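Long-range contacts in tryptophan synthase alpha chain (Chlamydia trachomatis, PDB 6V82), which probably cleaves indoleglycerol phosphate to indole and glyceraldehyde 3-phosphate, the alpha-subunit step in the last stage of tryptophan biosynthesis: residues T75-V80 and K113-N118; L172-C177 and E189-V194; I202-D207 and L218-G223. All blocks are in the same frame, centred on the assembly; numbering follows the deposited sequence.

From the N terminus, contact 1 comes first: it closes a loop of 32 residues by bringing helix 73-84 against the end of helix 106-115, with strand 92-96 between them in sequence. Contact 2 opens after it has closed and joins strand 172-175 to helix 187-198, which follows it across a short connection partly missing from the model. Contact 3 then links strand 202-205 to the loop that leads from helix 211-218 into strand 223-226. The three run in series, neither nesting nor crossing. Contacts 2 and 3 touch through the neighbouring strands 172-175 and 202-205, whereas contact 1 lies on the opposite side of the chain's centre, about 30 Å from contact 2 between centres.

Contact 1 (T75-V80 and K113-N118); sequences TLLEIV and KDAGIN
The V80 amide is bound to L76 O at 2.9 Å, a helical bond in the turn that presents the V80 side chain to A115, G116 and I117. No hydrogen bond joins the two segments, and the contact is carried by apolar branches. V80 turns its methyls mainly to different neighbours. CG1, anti to the backbone N (chi1 174°), lies against the A115 peptide, 3.4 Å from A115 O, and also reaches A115 CB at 3.8 Å. CG2 meets the end of I117, 3.6 Å from its CD1, the two side chains crossing at about a right angle. About one turn earlier in the helix, L77 brings its CD2 to another side of the A115 methyl, at 4.1 Å from A115 CB, so that this small side chain is shared by L77 and V80. G116 ends helix 106-115 in a Schellman motif: its positive phi of 138° turns the chain out of the helix, and V80 CG1 packs 3.8 Å from G116 N, close to that turn. Beyond it the chain runs on toward strand 119-122, and I117 already faces the sheet. In the TIM barrel, helices 73-84 and 106-115 pack side by side on the outer layer, where L77 also touches Y108 and L112 of the second helix, while V80 and I117 both rest on L92 of strand 92-96 beneath them.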
ATOM      1  N   THR A  75     -36.086 -13.196  32.439  1.00 29.62           N
ATOM      2  CA  THR A  75     -35.698 -14.421  33.135  1.00 29.74           C
ATOM      3  C   THR A  75     -34.818 -14.126  34.339  1.00 27.10           C
ATOM      4  O   THR A  75     -34.727 -14.959  35.246  1.00 28.38           O
ATOM      5  CB  THR A  75     -34.977 -15.413  32.217  1.00 30.33           C
ATOM      6  OG1 THR A  75     -33.682 -14.904  31.877  1.00 36.86           O
ATOM      7  CG2 THR A  75     -35.771 -15.685  30.960  1.00 26.32           C
ATOM      8  N   LEU A  76     -34.171 -12.959  34.364  1.00 29.03           N
ATOM      9  CA  LEU A  76     -33.475 -12.523  35.571  1.00 27.96           C
ATOM     10  C   LEU A  76     -34.449 -12.396  36.742  1.00 30.04           C
ATOM     11  O   LEU A  76     -34.138 -12.813  37.864  1.00 27.77           O
ATOM     12  CB  LEU A  76     -32.754 -11.204  35.305  1.00 22.70           C
ATOM     13  CG  LEU A  76     -32.104 -10.508  36.509  1.00 27.21           C
ATOM     14  CD1 LEU A  76     -30.899 -11.273  37.050  1.00 21.39           C
ATOM     15  CD2 LEU A  76     -31.696  -9.107  36.121  1.00 29.30           C
ATOM     16  N   LEU A  77     -35.648 -11.854  36.487  1.00 29.31           N
ATOM     17  CA  LEU A  77     -36.689 -11.831  37.509  1.00 26.48           C
ATOM     18  C   LEU A  77     -37.079 -13.240  37.930  1.00 27.60           C
ATOM     19  O   LEU A  77     -37.260 -13.502  39.126  1.00 31.18           O
ATOM     20  CB  LEU A  77     -37.915 -11.061  37.009  1.00 27.14           C
ATOM     21  CG  LEU A  77     -37.698  -9.560  36.784  1.00 26.61           C
ATOM     22  CD1 LEU A  77     -38.983  -8.915  36.319  1.00 25.64           C
ATOM     23  CD2 LEU A  77     -37.187  -8.885  38.045  1.00 29.47           C
ATOM     24  N   GLU A  78     -37.226 -14.162  36.967  1.00 30.20           N
ATOM     25  CA  GLU A  78     -37.487 -15.561  37.313  1.00 33.63           C
ATOM     26  C   GLU A  78     -36.407 -16.115  38.225  1.00 34.29           C
ATOM     27  O   GLU A  78     -36.702 -16.860  39.168  1.00 30.01           O
ATOM     28  CB  GLU A  78     -37.529 -16.435  36.073  1.00 39.96           C
ATOM     29  CG  GLU A  78     -38.707 -16.342  35.190  1.00 50.64           C
ATOM     30  CD  GLU A  78     -38.637 -17.430  34.136  1.00 61.01           C
ATOM     31  OE1 GLU A  78     -38.432 -18.614  34.520  1.00 58.69           O
ATOM     32  OE2 GLU A  78     -38.743 -17.094  32.933  1.00 63.20           O
ATOM     33  N   ILE A  79     -35.141 -15.810  37.914  1.00 28.18           N
ATOM     34  CA  ILE A  79     -34.027 -16.320  38.703  1.00 27.92           C
ATOM     35  C   ILE A  79     -34.110 -15.801  40.130  1.00 28.17           C
ATOM     36  O   ILE A  79     -34.002 -16.566  41.096  1.00 25.75           O
ATOM     37  CB  ILE A  79     -32.692 -15.933  38.050  1.00 22.10           C
ATOM     38  CG1 ILE A  79     -32.463 -16.770  36.799  1.00 27.03           C
ATOM     39  CG2 ILE A  79     -31.552 -16.098  39.052  1.00 19.89           C
ATOM     40  CD1 ILE A  79     -31.330 -16.277  35.977  1.00 29.20           C
ATOM     41  N   VAL A  80     -34.291 -14.485  40.280  1.00 23.85           N
ATOM     42  CA  VAL A  80     -34.377 -13.897  41.611  1.00 23.34           C
ATOM     43  C   VAL A  80     -35.568 -14.462  42.366  1.00 28.89           C
ATOM     44  O   VAL A  80     -35.478 -14.747  43.565  1.00 32.77           O
ATOM     45  CB  VAL A  80     -34.448 -12.365  41.520  1.00 20.42           C
ATOM     46  CG1 VAL A  80     -34.685 -11.768  42.915  1.00 21.27           C
ATOM     47  CG2 VAL A  80     -33.175 -11.827  40.902  1.00 17.39           C
ATOM     48  N   LYS A 113     -37.001  -5.033  43.024  1.00 29.96           N
ATOM     49  CA  LYS A 113     -37.166  -4.980  44.470  1.00 30.83           C
ATOM     50  C   LYS A 113     -38.200  -5.992  44.934  1.00 37.53           C
ATOM     51  O   LYS A 113     -37.972  -6.740  45.893  1.00 38.53           O
ATOM     52  CB  LYS A 113     -37.571  -3.568  44.891  1.00 27.95           C
ATOM     53  CG  LYS A 113     -37.988  -3.463  46.341  1.00 29.41           C
ATOM     54  CD  LYS A 113     -37.091  -2.525  47.138  1.00 39.88           C
ATOM     55  CE  LYS A 113     -37.209  -2.773  48.633  1.00 42.87           C
ATOM     56  NZ  LYS A 113     -36.612  -4.110  48.950  1.00 47.97           N
ATOM     57  N   ASP A 114     -39.346  -6.040  44.248  1.00 37.39           N
ATOM     58  CA  ASP A 114     -40.395  -6.989  44.611  1.00 32.03           C
ATOM     59  C   ASP A 114     -39.945  -8.428  44.424  1.00 35.15           C
ATOM     60  O   ASP A 114     -40.383  -9.308  45.167  1.00 34.71           O
ATOM     61  CB  ASP A 114     -41.652  -6.720  43.792  1.00 34.43           C
ATOM     62  CG  ASP A 114     -42.310  -5.398  44.162  1.00 58.00           C
ATOM     63  OD1 ASP A 114     -41.833  -4.740  45.118  1.00 61.66           O
ATOM     64  OD2 ASP A 114     -43.301  -5.012  43.494  1.00 70.28           O
ATOM     65  N   ALA A 115     -39.055  -8.693  43.461  1.00 35.01           N
ATOM     66  CA  ALA A 115     -38.640 -10.073  43.237  1.00 30.54           C
ATOM     67  C   ALA A 115     -37.699 -10.564  44.334  1.00 35.79           C
ATOM     68  O   ALA A 115     -37.625 -11.774  44.591  1.00 33.90           O
ATOM     69  CB  ALA A 115     -37.988 -10.207  41.863  1.00 23.53           C
ATOM     70  N   GLY A 116     -36.990  -9.649  44.999  1.00 28.82           N
ATOM     71  CA  GLY A 116     -36.031 -10.051  46.003  1.00 29.51           C
ATOM     72  C   GLY A 116     -34.709  -9.302  45.996  1.00 32.07           C
ATOM     73  O   GLY A 116     -33.900  -9.514  46.905  1.00 34.64           O
ATOM     74  N   ILE A 117     -34.452  -8.438  45.004  1.00 26.54           N
ATOM     75  CA  ILE A 117     -33.177  -7.714  44.968  1.00 26.13           C
ATOM     76  C   ILE A 117     -33.159  -6.662  46.072  1.00 28.35           C
ATOM     77  O   ILE A 117     -34.169  -5.996  46.330  1.00 29.51           O
ATOM     78  CB  ILE A 117     -32.943  -7.063  43.593  1.00 22.69           C
ATOM     79  CG1 ILE A 117     -32.760  -8.119  42.486  1.00 24.60           C
ATOM     80  CG2 ILE A 117     -31.752  -6.109  43.656  1.00 19.62           C
ATOM     81  CD1 ILE A 117     -31.619  -9.112  42.732  1.00 21.62           C
ATOM     82  N   ASN A 118     -32.008  -6.504  46.733  1.00 28.81           N
ATOM     83  CA  ASN A 118     -31.860  -5.537  47.814  1.00 22.88           C
ATOM     84  C   ASN A 118     -30.884  -4.420  47.511  1.00 28.08           C
ATOM     85  O   ASN A 118     -31.042  -3.316  48.035  1.00 25.42           O
ATOM     86  CB  ASN A 118     -31.400  -6.237  49.097  1.00 26.39           C
ATOM     87  CG  ASN A 118     -32.264  -7.431  49.437  1.00 32.90           C
ATOM     88  OD1 ASN A 118     -31.808  -8.573  49.354  1.00 33.70           O
ATOM     89  ND2 ASN A 118     -33.533  -7.179  49.789  1.00 30.60           N
TER

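Contact 2 (L172-C177 and E189-V194); sequences LYYIPC and EEFRKV
Y174 and F191 form the aromatic part of this contact. Their ring centroids are 4.8 Å apart and the planes are inclined at 56°, an oblique pairing. The closest carbons are Y174 CD1 and F191 CE2, 3.5 Å apart, and F191 CZ also reaches back to the Y174 CB. With its CG anti to the backbone N, Y174 extends from the strand to the helix and has a different neighbour on each part of its ring. Among the aliphatic contacts, V194 CG2 packs at 3.6 Å against Y174 CE2, the ring carbon diagonal to CD1, on the same side of the ring plane as F191. P176 adds a looser touch, its CG lying at the edge of the F191 ring, 4.4 Å from CE2. These side chains fill the layer between strand and helix in a beta-alpha-beta unit of the TIM barrel: strand 172-175 and the helical segment 189-194 run at 144° between their N-to-C directions, closer to antiparallel than to parallel, and the chain then returns to the sheet as strand 202-205, whose I202 touches both Y174 and F191. The polar part lies at the outer end of the tyrosine. E190, bent at chi2, crosses the Y174 side chain at about a right angle and brings its OE2 to 2.9 Å from Y174 OH, with the carboxylate plane turned 52° from that of the ring.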
ATOM      1  N   LEU A 172     -20.207  -0.173  51.368  1.00 34.96           N
ATOM      2  CA  LEU A 172     -19.343   0.382  50.334  1.00 35.87           C
ATOM      3  C   LEU A 172     -18.265  -0.622  49.978  1.00 43.55           C
ATOM      4  O   LEU A 172     -17.623  -1.196  50.865  1.00 53.16           O
ATOM      5  CB  LEU A 172     -18.679   1.675  50.790  1.00 38.88           C
ATOM      6  CG  LEU A 172     -19.443   2.954  50.506  1.00 49.58           C
ATOM      7  CD1 LEU A 172     -18.729   4.105  51.188  1.00 55.40           C
ATOM      8  CD2 LEU A 172     -19.532   3.182  49.009  1.00 44.17           C
ATOM      9  N   TYR A 173     -18.065  -0.826  48.687  1.00 36.61           N
ATOM     10  CA  TYR A 173     -16.889  -1.535  48.233  1.00 36.54           C
ATOM     11  C   TYR A 173     -15.698  -0.588  48.212  1.00 45.41           C
ATOM     12  O   TYR A 173     -15.824   0.598  47.896  1.00 45.14           O
ATOM     13  CB  TYR A 173     -17.109  -2.110  46.846  1.00 35.05           C
ATOM     14  CG  TYR A 173     -17.859  -3.411  46.802  1.00 35.54           C
ATOM     15  CD1 TYR A 173     -17.394  -4.520  47.486  1.00 40.28           C
ATOM     16  CD2 TYR A 173     -19.001  -3.547  46.023  1.00 35.40           C
ATOM     17  CE1 TYR A 173     -18.063  -5.721  47.423  1.00 40.85           C
ATOM     18  CE2 TYR A 173     -19.672  -4.743  45.947  1.00 36.93           C
ATOM     19  CZ  TYR A 173     -19.199  -5.829  46.651  1.00 41.37           C
ATOM     20  OH  TYR A 173     -19.867  -7.030  46.589  1.00 43.36           O
ATOM     21  N   TYR A 174     -14.534  -1.130  48.547  1.00 46.27           N
ATOM     22  CA  TYR A 174     -13.294  -0.374  48.611  1.00 46.63           C
ATOM     23  C   TYR A 174     -12.240  -1.100  47.792  1.00 49.21           C
ATOM     24  O   TYR A 174     -12.069  -2.313  47.942  1.00 49.37           O
ATOM     25  CB  TYR A 174     -12.840  -0.214  50.060  1.00 48.09           C
ATOM     26  CG  TYR A 174     -11.726   0.765  50.216  1.00 59.52           C
ATOM     27  CD1 TYR A 174     -10.405   0.349  50.142  1.00 65.03           C
ATOM     28  CD2 TYR A 174     -11.986   2.112  50.423  1.00 64.62           C
ATOM     29  CE1 TYR A 174      -9.370   1.238  50.275  1.00 72.32           C
ATOM     30  CE2 TYR A 174     -10.951   3.022  50.560  1.00 71.69           C
ATOM     31  CZ  TYR A 174      -9.639   2.574  50.484  1.00 76.43           C
ATOM     32  OH  TYR A 174      -8.583   3.452  50.613  1.00 78.83           O
ATOM     33  N   ILE A 175     -11.553  -0.369  46.917  1.00 59.87           N
ATOM     34  CA  ILE A 175     -10.480  -0.938  46.098  1.00 70.76           C
ATOM     35  C   ILE A 175      -9.154  -0.335  46.536  1.00 83.95           C
ATOM     36  O   ILE A 175      -8.770   0.727  46.028  1.00 85.05           O
ATOM     37  CB  ILE A 175     -10.695  -0.678  44.601  1.00 66.05           C
ATOM     38  CG1 ILE A 175     -12.176  -0.703  44.244  1.00 65.17           C
ATOM     39  CG2 ILE A 175      -9.934  -1.702  43.785  1.00 65.49           C
ATOM     40  CD1 ILE A 175     -12.445  -0.257  42.830  1.00 65.98           C
ATOM     41  N   PRO A 176      -8.427  -0.957  47.454  1.00 99.39           N
ATOM     42  CA  PRO A 176      -7.201  -0.341  47.977  1.00108.76           C
ATOM     43  C   PRO A 176      -6.019  -0.510  47.028  1.00106.69           C
ATOM     44  O   PRO A 176      -6.094  -1.196  46.007  1.00108.60           O
ATOM     45  CB  PRO A 176      -6.970  -1.084  49.296  1.00113.82           C
ATOM     46  CG  PRO A 176      -7.620  -2.411  49.092  1.00109.74           C
ATOM     47  CD  PRO A 176      -8.783  -2.197  48.165  1.00102.01           C
ATOM     48  N   CYS A 177      -4.918   0.151  47.396  1.00101.92           N
ATOM     49  CA  CYS A 177      -3.650   0.142  46.657  1.00 99.91           C
ATOM     50  C   CYS A 177      -3.314  -1.206  46.031  1.00 96.62           C
ATOM     51  O   CYS A 177      -2.461  -1.933  46.540  1.00 98.28           O
ATOM     52  CB  CYS A 177      -2.498   0.556  47.584  1.00103.51           C
ATOM     53  SG  CYS A 177      -2.068   2.317  47.590  1.00108.41           S
ATOM     54  N   GLU A 189      -5.972   0.863  59.499  1.00101.69           N
ATOM     55  CA  GLU A 189      -6.327   2.254  59.765  1.00104.58           C
ATOM     56  C   GLU A 189      -6.944   2.899  58.532  1.00 96.13           C
ATOM     57  O   GLU A 189      -7.895   3.686  58.635  1.00 93.05           O
ATOM     58  CB  GLU A 189      -5.086   3.034  60.208  1.00113.32           C
ATOM     59  CG  GLU A 189      -5.383   4.315  60.969  1.00119.64           C
ATOM     60  CD  GLU A 189      -5.602   4.066  62.448  1.00126.36           C
ATOM     61  OE1 GLU A 189      -4.801   4.574  63.264  1.00131.78           O
ATOM     62  OE2 GLU A 189      -6.568   3.348  62.794  1.00125.30           O
ATOM     63  N   GLU A 190      -6.407   2.569  57.356  1.00 90.94           N
ATOM     64  CA  GLU A 190      -6.939   3.070  56.095  1.00 87.35           C
ATOM     65  C   GLU A 190      -8.442   2.804  55.967  1.00 84.23           C
ATOM     66  O   GLU A 190      -9.210   3.690  55.571  1.00 81.40           O
ATOM     67  CB  GLU A 190      -6.142   2.428  54.956  1.00 85.83           C
ATOM     68  CG  GLU A 190      -6.849   2.345  53.637  1.00 86.54           C
ATOM     69  CD  GLU A 190      -6.755   3.625  52.859  1.00 95.92           C
ATOM     70  OE1 GLU A 190      -5.870   3.723  51.982  1.00102.48           O
ATOM     71  OE2 GLU A 190      -7.566   4.537  53.129  1.00 99.12           O
ATOM     72  N   PHE A 191      -8.884   1.593  56.322  1.00 80.36           N
ATOM     73  CA  PHE A 191     -10.305   1.262  56.258  1.00 71.54           C
ATOM     74  C   PHE A 191     -11.105   1.962  57.350  1.00 77.44           C
ATOM     75  O   PHE A 191     -12.280   2.290  57.141  1.00 72.40           O
ATOM     76  CB  PHE A 191     -10.502  -0.252  56.365  1.00 63.84           C
ATOM     77  CG  PHE A 191     -10.526  -0.960  55.041  1.00 59.39           C
ATOM     78  CD1 PHE A 191     -11.647  -1.674  54.643  1.00 55.26           C
ATOM     79  CD2 PHE A 191      -9.436  -0.911  54.193  1.00 56.97           C
ATOM     80  CE1 PHE A 191     -11.675  -2.328  53.421  1.00 50.40           C
ATOM     81  CE2 PHE A 191      -9.456  -1.565  52.970  1.00 56.01           C
ATOM     82  CZ  PHE A 191     -10.577  -2.271  52.583  1.00 50.67           C
ATOM     83  N   ARG A 192     -10.498   2.184  58.520  1.00 85.85           N
ATOM     84  CA  ARG A 192     -11.232   2.785  59.630  1.00 87.56           C
ATOM     85  C   ARG A 192     -11.629   4.221  59.321  1.00 82.42           C
ATOM     86  O   ARG A 192     -12.757   4.635  59.616  1.00 79.31           O
ATOM     87  CB  ARG A 192     -10.400   2.728  60.911  1.00 95.95           C
ATOM     88  CG  ARG A 192     -10.972   3.549  62.068  1.00100.78           C
ATOM     89  CD  ARG A 192      -9.940   3.737  63.171  1.00109.02           C
ATOM     90  NE  ARG A 192      -9.796   5.139  63.560  1.00115.51           N
ATOM     91  CZ  ARG A 192      -9.029   6.025  62.924  1.00118.64           C
ATOM     92  NH1 ARG A 192      -8.332   5.667  61.854  1.00118.06           N
ATOM     93  NH2 ARG A 192      -8.962   7.278  63.359  1.00121.84           N
ATOM     94  N   LYS A 193     -10.715   5.000  58.736  1.00 81.98           N
ATOM     95  CA  LYS A 193     -11.055   6.372  58.378  1.00 82.01           C
ATOM     96  C   LYS A 193     -12.200   6.403  57.373  1.00 81.17           C
ATOM     97  O   LYS A 193     -13.128   7.212  57.505  1.00 81.60           O
ATOM     98  CB  LYS A 193      -9.822   7.102  57.840  1.00 80.32           C
ATOM     99  CG  LYS A 193      -8.751   7.356  58.905  1.00 85.62           C
ATOM    100  CD  LYS A 193      -7.892   8.574  58.580  1.00 89.57           C
ATOM    101  CE  LYS A 193      -6.960   8.907  59.729  1.00 95.81           C
ATOM    102  NZ  LYS A 193      -6.294  10.222  59.532  1.00100.77           N
ATOM    103  N   VAL A 194     -12.170   5.505  56.383  1.00 75.69           N
ATOM    104  CA  VAL A 194     -13.278   5.394  55.436  1.00 67.10           C
ATOM    105  C   VAL A 194     -14.554   4.985  56.158  1.00 69.30           C
ATOM    106  O   VAL A 194     -15.606   5.616  56.000  1.00 66.74           O
ATOM    107  CB  VAL A 194     -12.928   4.403  54.315  1.00 61.47           C
ATOM    108  CG1 VAL A 194     -14.113   4.192  53.401  1.00 53.79           C
ATOM    109  CG2 VAL A 194     -11.731   4.905  53.533  1.00 64.84           C
TER

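Contact 3 (I202-D207 and L218-G223); sequences IVDRRD and LNYSDG
D204 and Y220 meet where the last two strands of the TIM barrel come together, D204 on strand 202-205 and Y220 on the loop that leads from helix 211-218 into strand 223-226. The tyrosine hydroxyl donates to D204 OD2 at 2.8 Å, reaching the oxygen on its anti side and somewhat out of the carboxylate plane. OD2 in turn lies at the edge of the Y220 ring, and ring and carboxylate planes are inclined at 51°. The same oxygen holds R206 through a salt bridge, with R206 NH1 2.9 Å from D204 OD2. The guanidinium turns one face over D204 OD1 and an edge toward Y220 OH, so carboxylate and phenol meet it from different sides. The other carboxylate oxygen closes an Asx turn, R206 N donating to D204 OD1 at 3.0 Å. Both carboxylate oxygens are therefore engaged, and the group is fixed against rotation; the nearby arginine would probably stabilise its negative charge.

S221 instead directs its hydroxyl at backbone atoms. Its OG, anti to the backbone N (chi1 179°), accepts a nearly straight bond from D204 N (2.7 Å, 168°) and donates to G223 O at 2.6 Å, meeting that oxygen in its carbonyl plane on a lone pair. One hydroxyl thus bridges the amide of one strand and the carbonyl of the next, beside V203 CG1, which packs 3.3 Å from G223 O. D222 completes the join with a two-way link to I202. D222 N donates to I202 O at 3.0 Å, while its carboxylate, also salt-bridged to R195 of helix 187-198, uses the anti lone pair of D222 OD2 to accept from I202 N at 2.8 Å.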
ATOM      1  N   ILE A 202     -17.448  -1.331  55.181  1.00 38.21           N
ATOM      2  CA  ILE A 202     -16.538  -1.173  54.053  1.00 37.99           C
ATOM      3  C   ILE A 202     -15.981  -2.548  53.725  1.00 45.47           C
ATOM      4  O   ILE A 202     -15.377  -3.202  54.586  1.00 46.03           O
ATOM      5  CB  ILE A 202     -15.407  -0.185  54.365  1.00 40.89           C
ATOM      6  CG1 ILE A 202     -15.969   1.087  54.989  1.00 44.00           C
ATOM      7  CG2 ILE A 202     -14.657   0.161  53.106  1.00 42.20           C
ATOM      8  CD1 ILE A 202     -16.957   1.797  54.118  1.00 46.17           C
ATOM      9  N   VAL A 203     -16.185  -2.992  52.488  1.00 38.85           N
ATOM     10  CA  VAL A 203     -15.779  -4.324  52.061  1.00 37.84           C
ATOM     11  C   VAL A 203     -14.671  -4.197  51.026  1.00 44.81           C
ATOM     12  O   VAL A 203     -14.834  -3.503  50.014  1.00 43.61           O
ATOM     13  CB  VAL A 203     -16.966  -5.125  51.500  1.00 37.96           C
ATOM     14  CG1 VAL A 203     -16.493  -6.474  50.959  1.00 31.21           C
ATOM     15  CG2 VAL A 203     -18.016  -5.308  52.577  1.00 31.59           C
ATOM     16  N   ASP A 204     -13.547  -4.870  51.288  1.00 46.61           N
ATOM     17  CA  ASP A 204     -12.469  -4.998  50.315  1.00 45.31           C
ATOM     18  C   ASP A 204     -12.965  -5.734  49.072  1.00 47.59           C
ATOM     19  O   ASP A 204     -13.398  -6.893  49.146  1.00 45.87           O
ATOM     20  CB  ASP A 204     -11.293  -5.743  50.948  1.00 46.08           C
ATOM     21  CG  ASP A 204      -9.986  -5.577  50.173  1.00 49.77           C
ATOM     22  OD1 ASP A 204     -10.018  -5.533  48.922  1.00 43.98           O
ATOM     23  OD2 ASP A 204      -8.918  -5.498  50.830  1.00 53.37           O
ATOM     24  N   ARG A 205     -12.881  -5.059  47.928  1.00 45.65           N
ATOM     25  CA  ARG A 205     -13.392  -5.543  46.651  1.00 45.94           C
ATOM     26  C   ARG A 205     -12.486  -6.584  45.994  1.00 50.31           C
ATOM     27  O   ARG A 205     -12.858  -7.144  44.958  1.00 45.75           O
ATOM     28  CB  ARG A 205     -13.600  -4.333  45.728  1.00 46.35           C
ATOM     29  CG  ARG A 205     -14.196  -4.584  44.336  1.00 46.45           C
ATOM     30  CD  ARG A 205     -15.614  -5.118  44.368  1.00 40.20           C
ATOM     31  NE  ARG A 205     -16.145  -5.276  43.014  1.00 39.02           N
ATOM     32  CZ  ARG A 205     -17.289  -5.899  42.714  1.00 40.53           C
ATOM     33  NH1 ARG A 205     -18.050  -6.429  43.678  1.00 37.34           N
ATOM     34  NH2 ARG A 205     -17.674  -5.996  41.441  1.00 38.23           N
ATOM     35  N   ARG A 206     -11.321  -6.886  46.564  1.00 56.19           N
ATOM     36  CA  ARG A 206     -10.389  -7.768  45.874  1.00 49.67           C
ATOM     37  C   ARG A 206     -10.904  -9.205  45.835  1.00 49.81           C
ATOM     38  O   ARG A 206     -11.632  -9.663  46.721  1.00 52.76           O
ATOM     39  CB  ARG A 206      -9.015  -7.713  46.528  1.00 48.75           C
ATOM     40  CG  ARG A 206      -8.814  -8.613  47.729  1.00 51.43           C
ATOM     41  CD  ARG A 206      -7.340  -8.605  48.131  1.00 61.81           C
ATOM     42  NE  ARG A 206      -6.991  -7.486  49.010  1.00 71.65           N
ATOM     43  CZ  ARG A 206      -6.635  -6.265  48.607  1.00 75.57           C
ATOM     44  NH1 ARG A 206      -6.341  -5.342  49.510  1.00 75.56           N
ATOM     45  NH2 ARG A 206      -6.576  -5.959  47.315  1.00 77.07           N
ATOM     46  N   ASP A 207     -10.524  -9.914  44.780  1.00 51.31           N
ATOM     47  CA  ASP A 207     -11.023 -11.261  44.545  1.00 49.93           C
ATOM     48  C   ASP A 207     -10.326 -12.240  45.476  1.00 50.05           C
ATOM     49  O   ASP A 207      -9.106 -12.411  45.410  1.00 58.42           O
ATOM     50  CB  ASP A 207     -10.799 -11.649  43.086  1.00 51.29           C
ATOM     51  CG  ASP A 207     -11.544 -12.913  42.685  1.00 53.97           C
ATOM     52  OD1 ASP A 207     -12.318 -13.474  43.496  1.00 52.41           O
ATOM     53  OD2 ASP A 207     -11.335 -13.349  41.536  1.00 54.53           O
ATOM     54  N   LEU A 218     -10.320 -10.086  56.259  1.00 56.61           N
ATOM     55  CA  LEU A 218     -11.288  -9.801  57.316  1.00 51.97           C
ATOM     56  C   LEU A 218     -10.675  -9.121  58.543  1.00 58.27           C
ATOM     57  O   LEU A 218     -11.430  -8.635  59.392  1.00 50.90           O
ATOM     58  CB  LEU A 218     -11.996 -11.095  57.731  1.00 46.88           C
ATOM     59  CG  LEU A 218     -12.835 -11.768  56.643  1.00 45.94           C
ATOM     60  CD1 LEU A 218     -13.282 -13.153  57.067  1.00 44.22           C
ATOM     61  CD2 LEU A 218     -14.033 -10.914  56.245  1.00 43.51           C
ATOM     62  N   ASN A 219      -9.341  -9.072  58.656  1.00 60.39           N
ATOM     63  CA  ASN A 219      -8.705  -8.307  59.731  1.00 66.95           C
ATOM     64  C   ASN A 219      -9.111  -6.838  59.706  1.00 63.10           C
ATOM     65  O   ASN A 219      -9.145  -6.186  60.756  1.00 63.83           O
ATOM     66  CB  ASN A 219      -7.180  -8.398  59.626  1.00 78.20           C
ATOM     67  CG  ASN A 219      -6.610  -9.630  60.293  1.00 85.23           C
ATOM     68  OD1 ASN A 219      -7.073 -10.049  61.357  1.00 88.42           O
ATOM     69  ND2 ASN A 219      -5.585 -10.214  59.673  1.00 86.27           N
ATOM     70  N   TYR A 220      -9.391  -6.296  58.521  1.00 60.21           N
ATOM     71  CA  TYR A 220      -9.656  -4.872  58.337  1.00 56.86           C
ATOM     72  C   TYR A 220     -10.925  -4.590  57.551  1.00 50.74           C
ATOM     73  O   TYR A 220     -11.460  -3.479  57.653  1.00 52.41           O
ATOM     74  CB  TYR A 220      -8.469  -4.197  57.624  1.00 57.65           C
ATOM     75  CG  TYR A 220      -8.097  -4.861  56.309  1.00 58.86           C
ATOM     76  CD1 TYR A 220      -7.102  -5.828  56.248  1.00 55.65           C
ATOM     77  CD2 TYR A 220      -8.763  -4.532  55.128  1.00 57.15           C
ATOM     78  CE1 TYR A 220      -6.775  -6.443  55.048  1.00 56.85           C
ATOM     79  CE2 TYR A 220      -8.444  -5.142  53.923  1.00 56.61           C
ATOM     80  CZ  TYR A 220      -7.451  -6.095  53.888  1.00 58.57           C
ATOM     81  OH  TYR A 220      -7.142  -6.696  52.686  1.00 64.22           O
ATOM     82  N   SER A 221     -11.415  -5.543  56.771  1.00 47.01           N
ATOM     83  CA  SER A 221     -12.613  -5.395  55.969  1.00 44.42           C
ATOM     84  C   SER A 221     -13.790  -6.038  56.689  1.00 46.45           C
ATOM     85  O   SER A 221     -13.618  -6.985  57.460  1.00 48.68           O
ATOM     86  CB  SER A 221     -12.415  -6.040  54.597  1.00 44.36           C
ATOM     87  OG  SER A 221     -13.585  -5.926  53.800  1.00 47.84           O
ATOM     88  N   ASP A 222     -14.991  -5.507  56.439  1.00 42.56           N
ATOM     89  CA  ASP A 222     -16.202  -6.085  57.010  1.00 44.27           C
ATOM     90  C   ASP A 222     -16.679  -7.320  56.256  1.00 46.24           C
ATOM     91  O   ASP A 222     -17.590  -8.007  56.725  1.00 45.26           O
ATOM     92  CB  ASP A 222     -17.307  -5.027  57.053  1.00 46.49           C
ATOM     93  CG  ASP A 222     -16.961  -3.879  57.977  1.00 53.14           C
ATOM     94  OD1 ASP A 222     -16.728  -4.144  59.175  1.00 54.07           O
ATOM     95  OD2 ASP A 222     -16.886  -2.723  57.504  1.00 54.00           O
ATOM     96  N   GLY A 223     -16.086  -7.618  55.110  1.00 46.14           N
ATOM     97  CA  GLY A 223     -16.373  -8.855  54.412  1.00 42.66           C
ATOM     98  C   GLY A 223     -15.375  -9.033  53.293  1.00 47.57           C
ATOM     99  O   GLY A 223     -14.560  -8.150  53.017  1.00 58.61           O
TER